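Local coordinates for glycoprotein (PDB 5MDM) that probably attaches the virion to host-cell receptors and, triggered by endosomal acid, drives fusion of the viral and endosomal membranes, at residues F57-A62 with L125-T130; K63-C68 with V119-F124; G48-K53 with G179-P184. One frame throughout, in Å; residues are numbered along the deposited sequence.

Contact 1: F57-A62 with L125-T130; sequences FLCHAA and LVIMIT
The imidazole of His60 lies alongside Met128, both side chains pointing the same way from the sheet. The thioether meets the ring obliquely, SD of Met128 being 3.5 Å from CD2 of His60 and 52° off the ring normal. CG of His60 stands anti to the backbone N (chi1 166°), which brings the ring beside the extended methionine chain, while ND1 makes a weak hydrogen bond with Ser164 OG. The other flat group, the Phe57 ring, receives CG2 of Ile129 obliquely, 3.5 Å from its CD2. On the face of Cys59 and Ala61 small residues leave room for branched ones: CD1 of Ile127 lies 3.6 Å from CB of Ala61, and SG of Cys59 is 3.7 Å from CG2 of Ile127. Antiparallel hydrogen-bonded pairs, such as His60 N to Met128 O at 2.9 Å, join the backbones. His60 is by similarity a pre-fusion pH sensor, and Met128 takes part in binding host vimentin. On the apolar face helix 89-101 covers Phe57, Ile127 and Ile129 and supplies Cys92, disulfide-bonded to Cys59; strands 77-85 and 165-169 pair with strand 56-69, continuing the sheet of the fusion domain.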
loop_
_atom_site.group_PDB
_atom_site.type_symbol
_atom_site.label_atom_id
_atom_site.label_comp_id
_atom_site.label_asym_id
_atom_site.label_seq_id
_atom_site.Cartn_x
_atom_site.Cartn_y
_atom_site.Cartn_z
ATOM N N PHE A 57 -10.231 28.796 -6.485
ATOM C CA PHE A 57 -9.520 30.053 -6.508
ATOM C C PHE A 57 -10.206 31.012 -5.560
ATOM O O PHE A 57 -11.434 31.113 -5.543
ATOM C CB PHE A 57 -9.526 30.644 -7.915
ATOM C CG PHE A 57 -8.805 29.806 -8.925
ATOM C CD1 PHE A 57 -9.508 29.055 -9.848
ATOM C CD2 PHE A 57 -7.423 29.762 -8.944
ATOM C CE1 PHE A 57 -8.844 28.287 -10.780
ATOM C CE2 PHE A 57 -6.755 28.994 -9.870
ATOM C CZ PHE A 57 -7.467 28.253 -10.790
ATOM N N LEU A 58 -9.408 31.702 -4.758
ATOM C CA LEU A 58 -9.908 32.808 -3.966
ATOM C C LEU A 58 -9.791 34.070 -4.802
ATOM O O LEU A 58 -8.689 34.503 -5.151
ATOM C CB LEU A 58 -9.139 32.938 -2.651
ATOM C CG LEU A 58 -9.599 32.011 -1.522
ATOM C CD1 LEU A 58 -8.627 32.057 -0.354
ATOM C CD2 LEU A 58 -11.004 32.380 -1.065
ATOM N N CYS A 59 -10.946 34.623 -5.152
ATOM C CA CYS A 59 -11.025 35.854 -5.919
ATOM C C CYS A 59 -11.106 37.036 -4.954
ATOM O O CYS A 59 -12.149 37.283 -4.343
ATOM C CB CYS A 59 -12.252 35.814 -6.836
ATOM S SG CYS A 59 -12.393 37.178 -8.018
ATOM N N HIS A 60 -9.990 37.745 -4.802
ATOM C CA HIS A 60 -9.929 38.918 -3.937
ATOM C C HIS A 60 -10.137 40.194 -4.742
ATOM O O HIS A 60 -9.599 40.337 -5.832
ATOM C CB HIS A 60 -8.579 38.987 -3.221
ATOM C CG HIS A 60 -8.303 40.316 -2.588
ATOM N ND1 HIS A 60 -8.723 40.637 -1.315
ATOM C CD2 HIS A 60 -7.660 41.412 -3.059
ATOM C CE1 HIS A 60 -8.344 41.870 -1.026
ATOM N NE2 HIS A 60 -7.699 42.363 -2.068
ATOM N N ALA A 61 -10.915 41.124 -4.201
ATOM C CA ALA A 61 -11.146 42.393 -4.876
ATOM C C ALA A 61 -10.859 43.562 -3.948
ATOM O O ALA A 61 -11.324 43.590 -2.808
ATOM C CB ALA A 61 -12.569 42.470 -5.394
ATOM N N ALA A 62 -10.088 44.525 -4.440
ATOM C CA ALA A 62 -9.784 45.721 -3.663
ATOM C C ALA A 62 -9.469 46.896 -4.572
ATOM O O ALA A 62 -8.650 46.783 -5.479
ATOM C CB ALA A 62 -8.623 45.463 -2.713
ATOM N N LEU A 125 -9.479 49.097 -9.741
ATOM C CA LEU A 125 -10.036 47.886 -9.134
ATOM C C LEU A 125 -9.130 46.676 -9.366
ATOM O O LEU A 125 -9.066 46.125 -10.466
ATOM C CB LEU A 125 -11.459 47.609 -9.621
ATOM C CG LEU A 125 -12.143 46.409 -8.957
ATOM C CD1 LEU A 125 -11.853 46.374 -7.463
ATOM C CD2 LEU A 125 -13.645 46.443 -9.200
ATOM N N VAL A 126 -8.441 46.269 -8.308
ATOM C CA VAL A 126 -7.442 45.213 -8.380
ATOM C C VAL A 126 -7.987 43.873 -7.897
ATOM O O VAL A 126 -8.494 43.763 -6.776
ATOM C CB VAL A 126 -6.200 45.579 -7.541
ATOM C CG1 VAL A 126 -5.280 44.375 -7.387
ATOM C CG2 VAL A 126 -5.461 46.756 -8.171
ATOM N N ILE A 127 -7.882 42.857 -8.752
ATOM C CA ILE A 127 -8.281 41.503 -8.387
ATOM C C ILE A 127 -7.062 40.604 -8.201
ATOM O O ILE A 127 -6.159 40.593 -9.036
ATOM C CB ILE A 127 -9.201 40.864 -9.440
ATOM C CG1 ILE A 127 -10.327 41.818 -9.835
ATOM C CG2 ILE A 127 -9.779 39.567 -8.904
ATOM C CD1 ILE A 127 -11.412 41.942 -8.792
ATOM N N MET A 128 -7.046 39.853 -7.103
ATOM C CA MET A 128 -5.952 38.933 -6.804
ATOM C C MET A 128 -6.477 37.505 -6.673
ATOM O O MET A 128 -7.332 37.223 -5.831
ATOM C CB MET A 128 -5.235 39.355 -5.518
ATOM C CG MET A 128 -4.836 40.824 -5.490
ATOM S SD MET A 128 -4.219 41.372 -3.886
ATOM C CE MET A 128 -4.362 43.154 -4.051
ATOM N N ILE A 129 -5.961 36.610 -7.511
ATOM C CA ILE A 129 -6.424 35.225 -7.552
ATOM C C ILE A 129 -5.472 34.290 -6.816
ATOM O O ILE A 129 -4.383 33.991 -7.303
ATOM C CB ILE A 129 -6.577 34.734 -9.005
ATOM C CG1 ILE A 129 -7.657 35.538 -9.730
ATOM C CG2 ILE A 129 -6.915 33.254 -9.036
ATOM C CD1 ILE A 129 -9.040 35.366 -9.142
ATOM N N THR A 130 -5.889 33.826 -5.643
ATOM C CA THR A 130 -5.071 32.908 -4.854
ATOM C C THR A 130 -5.681 31.513 -4.839
ATOM O O THR A 130 -6.651 31.274 -4.125
ATOM C CB THR A 130 -4.923 33.386 -3.399
ATOM O OG1 THR A 130 -4.321 34.686 -3.377
ATOM C CG2 THR A 130 -4.058 32.422 -2.603
#

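Contact 2: K63-C68 with V119-F124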
loop_
_atom_site.group_PDB
_atom_site.type_symbol
_atom_site.label_atom_id
_atom_site.label_comp_id
_atom_site.label_asym_id
_atom_site.label_seq_id
_atom_site.Cartn_x
_atom_site.Cartn_y
_atom_site.Cartn_z
ATOM N N LYS A 63 -10.127 48.024 -4.325
ATOM C CA LYS A 63 -9.827 49.251 -5.052
ATOM C C LYS A 63 -8.564 49.907 -4.500
ATOM O O LYS A 63 -8.465 50.172 -3.308
ATOM C CB LYS A 63 -11.016 50.220 -4.998
ATOM C CG LYS A 63 -12.174 49.799 -5.897
ATOM C CD LYS A 63 -13.352 50.761 -5.831
ATOM C CE LYS A 63 -14.050 50.701 -4.484
ATOM N NZ LYS A 63 -15.283 51.537 -4.467
ATOM N N TRP A 64 -7.588 50.140 -5.367
ATOM C CA TRP A 64 -6.397 50.883 -4.986
ATOM C C TRP A 64 -6.616 52.347 -5.346
ATOM O O TRP A 64 -6.756 52.694 -6.519
ATOM C CB TRP A 64 -5.153 50.331 -5.684
ATOM C CG TRP A 64 -4.771 48.936 -5.258
ATOM C CD1 TRP A 64 -5.614 47.921 -4.910
ATOM C CD2 TRP A 64 -3.442 48.414 -5.127
ATOM N NE1 TRP A 64 -4.895 46.800 -4.579
ATOM C CE2 TRP A 64 -3.559 47.076 -4.703
ATOM C CE3 TRP A 64 -2.166 48.948 -5.328
ATOM C CZ2 TRP A 64 -2.450 46.266 -4.477
ATOM C CZ3 TRP A 64 -1.067 48.142 -5.104
ATOM C CH2 TRP A 64 -1.216 46.816 -4.684
ATOM N N VAL A 65 -6.658 53.197 -4.326
ATOM C CA VAL A 65 -7.045 54.591 -4.497
ATOM C C VAL A 65 -5.890 55.568 -4.286
ATOM O O VAL A 65 -5.297 55.627 -3.206
ATOM C CB VAL A 65 -8.193 54.965 -3.539
ATOM C CG1 VAL A 65 -8.528 56.441 -3.661
ATOM C CG2 VAL A 65 -9.417 54.108 -3.821
ATOM N N THR A 66 -5.583 56.324 -5.336
ATOM C CA THR A 66 -4.643 57.434 -5.253
ATOM C C THR A 66 -5.427 58.728 -5.097
ATOM O O THR A 66 -6.183 59.118 -5.990
ATOM C CB THR A 66 -3.770 57.536 -6.516
ATOM O OG1 THR A 66 -2.962 56.359 -6.636
ATOM C CG2 THR A 66 -2.868 58.753 -6.441
ATOM N N THR A 67 -5.251 59.387 -3.956
ATOM C CA THR A 67 -6.012 60.591 -3.645
ATOM C C THR A 67 -5.144 61.841 -3.687
ATOM O O THR A 67 -4.089 61.896 -3.052
ATOM C CB THR A 67 -6.687 60.491 -2.261
ATOM O OG1 THR A 67 -7.467 59.289 -2.187
ATOM C CG2 THR A 67 -7.589 61.692 -2.021
ATOM N N CYS A 68 -5.597 62.839 -4.438
ATOM C CA CYS A 68 -4.898 64.116 -4.539
ATOM C C CYS A 68 -5.636 65.199 -3.763
ATOM O O CYS A 68 -6.796 65.497 -4.046
ATOM C CB CYS A 68 -4.752 64.532 -6.005
ATOM S SG CYS A 68 -3.913 66.115 -6.263
ATOM N N VAL A 119 -10.605 67.911 -3.309
ATOM C CA VAL A 119 -9.871 66.667 -3.112
ATOM C C VAL A 119 -10.550 65.502 -3.844
ATOM O O VAL A 119 -11.503 64.896 -3.349
ATOM C CB VAL A 119 -9.653 66.361 -1.603
ATOM C CG1 VAL A 119 -10.952 66.532 -0.812
ATOM C CG2 VAL A 119 -9.048 64.976 -1.408
ATOM N N THR A 120 -10.059 65.212 -5.046
ATOM C CA THR A 120 -10.605 64.132 -5.861
ATOM C C THR A 120 -9.592 63.007 -5.981
ATOM O O THR A 120 -8.383 63.238 -5.945
ATOM C CB THR A 120 -10.983 64.620 -7.273
ATOM O OG1 THR A 120 -9.817 65.123 -7.936
ATOM C CG2 THR A 120 -12.035 65.719 -7.198
ATOM N N ASP A 121 -10.084 61.783 -6.126
ATOM C CA ASP A 121 -9.205 60.622 -6.206
ATOM C C ASP A 121 -9.478 59.737 -7.423
ATOM O O ASP A 121 -10.584 59.727 -7.969
ATOM C CB ASP A 121 -9.283 59.794 -4.918
ATOM C CG ASP A 121 -10.707 59.453 -4.526
ATOM O OD1 ASP A 121 -10.954 59.236 -3.320
ATOM O OD2 ASP A 121 -11.576 59.403 -5.422
ATOM N N SER A 122 -8.451 59.005 -7.842
ATOM C CA SER A 122 -8.578 58.042 -8.928
ATOM C C SER A 122 -8.342 56.643 -8.374
ATOM O O SER A 122 -7.562 56.464 -7.439
ATOM C CB SER A 122 -7.583 58.356 -10.051
ATOM O OG SER A 122 -6.254 58.435 -9.561
ATOM N N GLU A 123 -9.014 55.648 -8.939
ATOM C CA GLU A 123 -8.941 54.300 -8.386
ATOM C C GLU A 123 -8.803 53.194 -9.433
ATOM O O GLU A 123 -9.316 53.303 -10.550
ATOM C CB GLU A 123 -10.149 54.029 -7.483
ATOM C CG GLU A 123 -11.481 54.288 -8.155
ATOM C CD GLU A 123 -12.662 54.091 -7.227
ATOM O OE1 GLU A 123 -12.442 53.949 -6.006
ATOM O OE2 GLU A 123 -13.811 54.081 -7.719
ATOM N N PHE A 124 -8.104 52.130 -9.037
ATOM C CA PHE A 124 -7.878 50.946 -9.863
ATOM C C PHE A 124 -8.461 49.727 -9.160
ATOM O O PHE A 124 -7.977 49.350 -8.097
ATOM C CB PHE A 124 -6.374 50.708 -10.026
ATOM C CG PHE A 124 -5.843 51.016 -11.396
ATOM C CD1 PHE A 124 -6.692 51.105 -12.487
ATOM C CD2 PHE A 124 -4.485 51.207 -11.593
ATOM C CE1 PHE A 124 -6.193 51.385 -13.749
ATOM C CE2 PHE A 124 -3.981 51.489 -12.848
ATOM C CZ PHE A 124 -4.837 51.578 -13.928
#
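Val65 packs tightly between two acidic side chains of the opposite strand: its CG1 lies 3.7 Å from CB of Asp121, and its CG2 3.7 Å from CB of Glu123. With CG1 anti to the backbone N (chi1 176°), the two methyls are splayed toward these aliphatic stems, so a beta-branched residue fills the place well. Between the backbones, the bond from Trp64 N to Phe124 O is nearly straight (172°); that from Thr66 N to Ser122 O, 2.9 Å, is more bent at the hydrogen. On the face of Thr66 and Ser122 a loop lies over the strands, Thr66 OG1 bonding to Pro110 O and Ser122 OG to Pro111 O. The other parts are looser. Lys63 runs beside Glu123, but its NZ stays 4.0 Å from OE1 of Glu123, beyond a salt bridge, and the acid ends of Asp121 and Glu123 suit the solvent side of the face they share with Val65. Toward the end of the pairing, Cys68 N reaches Thr120 O at a longer 3.2 Å, while methyls of Thr67 and Val119 touch. Strand 77-85 flanks strand 63-68 on its other edge, the loop bearing Leu107, Phe109 and Pro110 covers the face of Trp64 and Phe124, and a disulfide ties Cys68 to Cys114.

Contact 3: G48-K53 with G179-P184; sequences GATPSK and GQSFTP
Ser181 N donates to Gly48 O over 2.9 Å, in a nearly straight bond (169° at the hydrogen) that approaches almost in line with the carbonyl. Next to it the hydroxyls of Thr50 and Ser181 meet, OG1 to OG at 2.9 Å, a pair in which either oxygen could donate. OG1 of Thr50 sits between its own backbone N and carbonyl carbon (chi1 51°), and this rotation about the CA–CB bond points it at the serine. From further along, the extended chain of Lys53 passes Gly179 and brings NZ to within 3.1 Å of Gln180 O, the donor standing well above the carbonyl plane; a long flexible side chain suits this bridging job. A weak bond from Thr50 N to Gly179 O, 3.3 Å, adds to these.

Packing is modest and lies around these bonds. The Gln180 amide lies against the Gly48–Ala49 backbone, with its OE1 3.6 Å from CB of Ala49. Gly48 has phi 149°, a conformation in which any side chain would press on the preceding carbonyl oxygen, so glycine fits. CA of Gly179 is 4.2 Å from CB of Lys53 where the lysine chain passes over, and N of Gly179 is held by Asp138, a residue that interacts with host vimentin.

Here the outermost strand 36-49 of a four-stranded antiparallel sheet gives way to a short 3-10 turn as strand 180-192 begins. This is consistent with the hinge region of vesiculovirus G, where the fusion domain is inserted into a pleckstrin-homology-like domain and its two connecting chains run together.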
loop_
_atom_site.group_PDB
_atom_site.type_symbol
_atom_site.label_atom_id
_atom_site.label_comp_id
_atom_site.label_asym_id
_atom_site.label_seq_id
_atom_site.Cartn_x
_atom_site.Cartn_y
_atom_site.Cartn_z
ATOM N N GLY A 48 -12.899 6.266 -6.825
ATOM C CA GLY A 48 -11.865 6.979 -6.106
ATOM C C GLY A 48 -12.102 8.466 -5.999
ATOM O O GLY A 48 -12.786 9.073 -6.832
ATOM N N ALA A 49 -11.532 9.056 -4.956
ATOM C CA ALA A 49 -11.596 10.493 -4.776
ATOM C C ALA A 49 -10.506 11.140 -5.602
ATOM O O ALA A 49 -9.330 10.823 -5.458
ATOM C CB ALA A 49 -11.433 10.854 -3.321
ATOM N N THR A 50 -10.900 12.036 -6.483
ATOM C CA THR A 50 -9.922 12.808 -7.222
ATOM C C THR A 50 -10.024 14.262 -6.779
ATOM O O THR A 50 -10.942 14.972 -7.184
ATOM C CB THR A 50 -10.133 12.666 -8.729
ATOM O OG1 THR A 50 -11.501 12.943 -9.040
ATOM C CG2 THR A 50 -9.805 11.243 -9.169
ATOM N N PRO A 51 -9.075 14.702 -5.933
ATOM C CA PRO A 51 -9.122 15.984 -5.216
ATOM C C PRO A 51 -9.208 17.185 -6.148
ATOM O O PRO A 51 -9.750 18.219 -5.763
ATOM C CB PRO A 51 -7.792 16.007 -4.459
ATOM C CG PRO A 51 -7.376 14.576 -4.374
ATOM C CD PRO A 51 -7.826 13.976 -5.660
ATOM N N SER A 52 -8.689 17.041 -7.362
ATOM C CA SER A 52 -8.717 18.121 -8.340
ATOM C C SER A 52 -10.139 18.571 -8.668
ATOM O O SER A 52 -10.351 19.685 -9.150
ATOM C CB SER A 52 -7.982 17.706 -9.614
ATOM O OG SER A 52 -8.516 16.504 -10.141
ATOM N N LYS A 53 -11.115 17.709 -8.397
ATOM C CA LYS A 53 -12.516 18.046 -8.627
ATOM C C LYS A 53 -13.019 19.121 -7.664
ATOM O O LYS A 53 -14.150 19.588 -7.784
ATOM C CB LYS A 53 -13.404 16.801 -8.544
ATOM C CG LYS A 53 -13.432 15.977 -9.821
ATOM C CD LYS A 53 -14.587 15.002 -9.819
ATOM C CE LYS A 53 -14.795 14.400 -11.194
ATOM N NZ LYS A 53 -15.974 13.488 -11.226
ATOM N N GLY A 179 -16.599 15.114 -5.291
ATOM C CA GLY A 179 -15.164 14.947 -5.223
ATOM C C GLY A 179 -14.774 13.527 -5.570
ATOM O O GLY A 179 -13.737 13.032 -5.134
ATOM N N GLN A 180 -15.606 12.874 -6.371
ATOM C CA GLN A 180 -15.451 11.454 -6.641
ATOM C C GLN A 180 -15.589 11.146 -8.130
ATOM O O GLN A 180 -16.474 11.677 -8.807
ATOM C CB GLN A 180 -16.504 10.676 -5.856
ATOM C CG GLN A 180 -16.142 9.239 -5.598
ATOM C CD GLN A 180 -15.160 9.097 -4.462
ATOM O OE1 GLN A 180 -14.881 10.062 -3.742
ATOM N NE2 GLN A 180 -14.628 7.889 -4.288
ATOM N N SER A 181 -14.712 10.287 -8.636
ATOM C CA SER A 181 -14.811 9.822 -10.014
ATOM C C SER A 181 -15.616 8.531 -10.093
ATOM O O SER A 181 -15.599 7.723 -9.166
ATOM C CB SER A 181 -13.424 9.606 -10.605
ATOM O OG SER A 181 -12.677 10.804 -10.552
ATOM N N PHE A 182 -16.321 8.340 -11.200
ATOM C CA PHE A 182 -17.162 7.162 -11.366
ATOM C C PHE A 182 -16.772 6.336 -12.580
ATOM O O PHE A 182 -15.884 6.711 -13.348
ATOM C CB PHE A 182 -18.627 7.564 -11.462
ATOM C CG PHE A 182 -19.205 8.035 -10.171
ATOM C CD1 PHE A 182 -18.918 9.300 -9.689
ATOM C CD2 PHE A 182 -20.034 7.210 -9.430
ATOM C CE1 PHE A 182 -19.450 9.741 -8.493
ATOM C CE2 PHE A 182 -20.569 7.641 -8.232
ATOM C CZ PHE A 182 -20.276 8.911 -7.763
ATOM N N THR A 183 -17.432 5.195 -12.735
ATOM C CA THR A 183 -17.312 4.407 -13.951
ATOM C C THR A 183 -18.621 3.696 -14.259
ATOM O O THR A 183 -19.337 3.266 -13.348
ATOM C CB THR A 183 -16.178 3.372 -13.878
ATOM O OG1 THR A 183 -16.034 2.744 -15.158
ATOM C CG2 THR A 183 -16.488 2.298 -12.847
ATOM N N PRO A 184 -18.950 3.588 -15.550
ATOM C CA PRO A 184 -20.132 2.823 -15.945
ATOM C C PRO A 184 -19.949 1.352 -15.596
ATOM O O PRO A 184 -18.833 0.835 -15.548
ATOM C CB PRO A 184 -20.202 3.035 -17.462
ATOM C CG PRO A 184 -18.845 3.470 -17.861
ATOM C CD PRO A 184 -18.290 4.225 -16.696
#

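Contacts 1 and 2 are successive parts of one long antiparallel pairing of strands 56-69 and 120-131 in the fusion domain, their centres about 19 Å apart. They meet where Trp64 leans over two residues of strand 120-131: its NE1 is 3.5 Å from Val126 CB, and its CZ2 is 3.7 Å from Met128 CE, a vimentin-interaction residue. Contact 3 lies nearer the middle of the elongated chain, its centre about 28 Å from that of contact 1 and about 47 Å from that of contact 2. Along the sequence it encloses both, closing the long excursion through the fusion domain where the chain leaves and re-enters the sheet of strands 36-49 and 180-192.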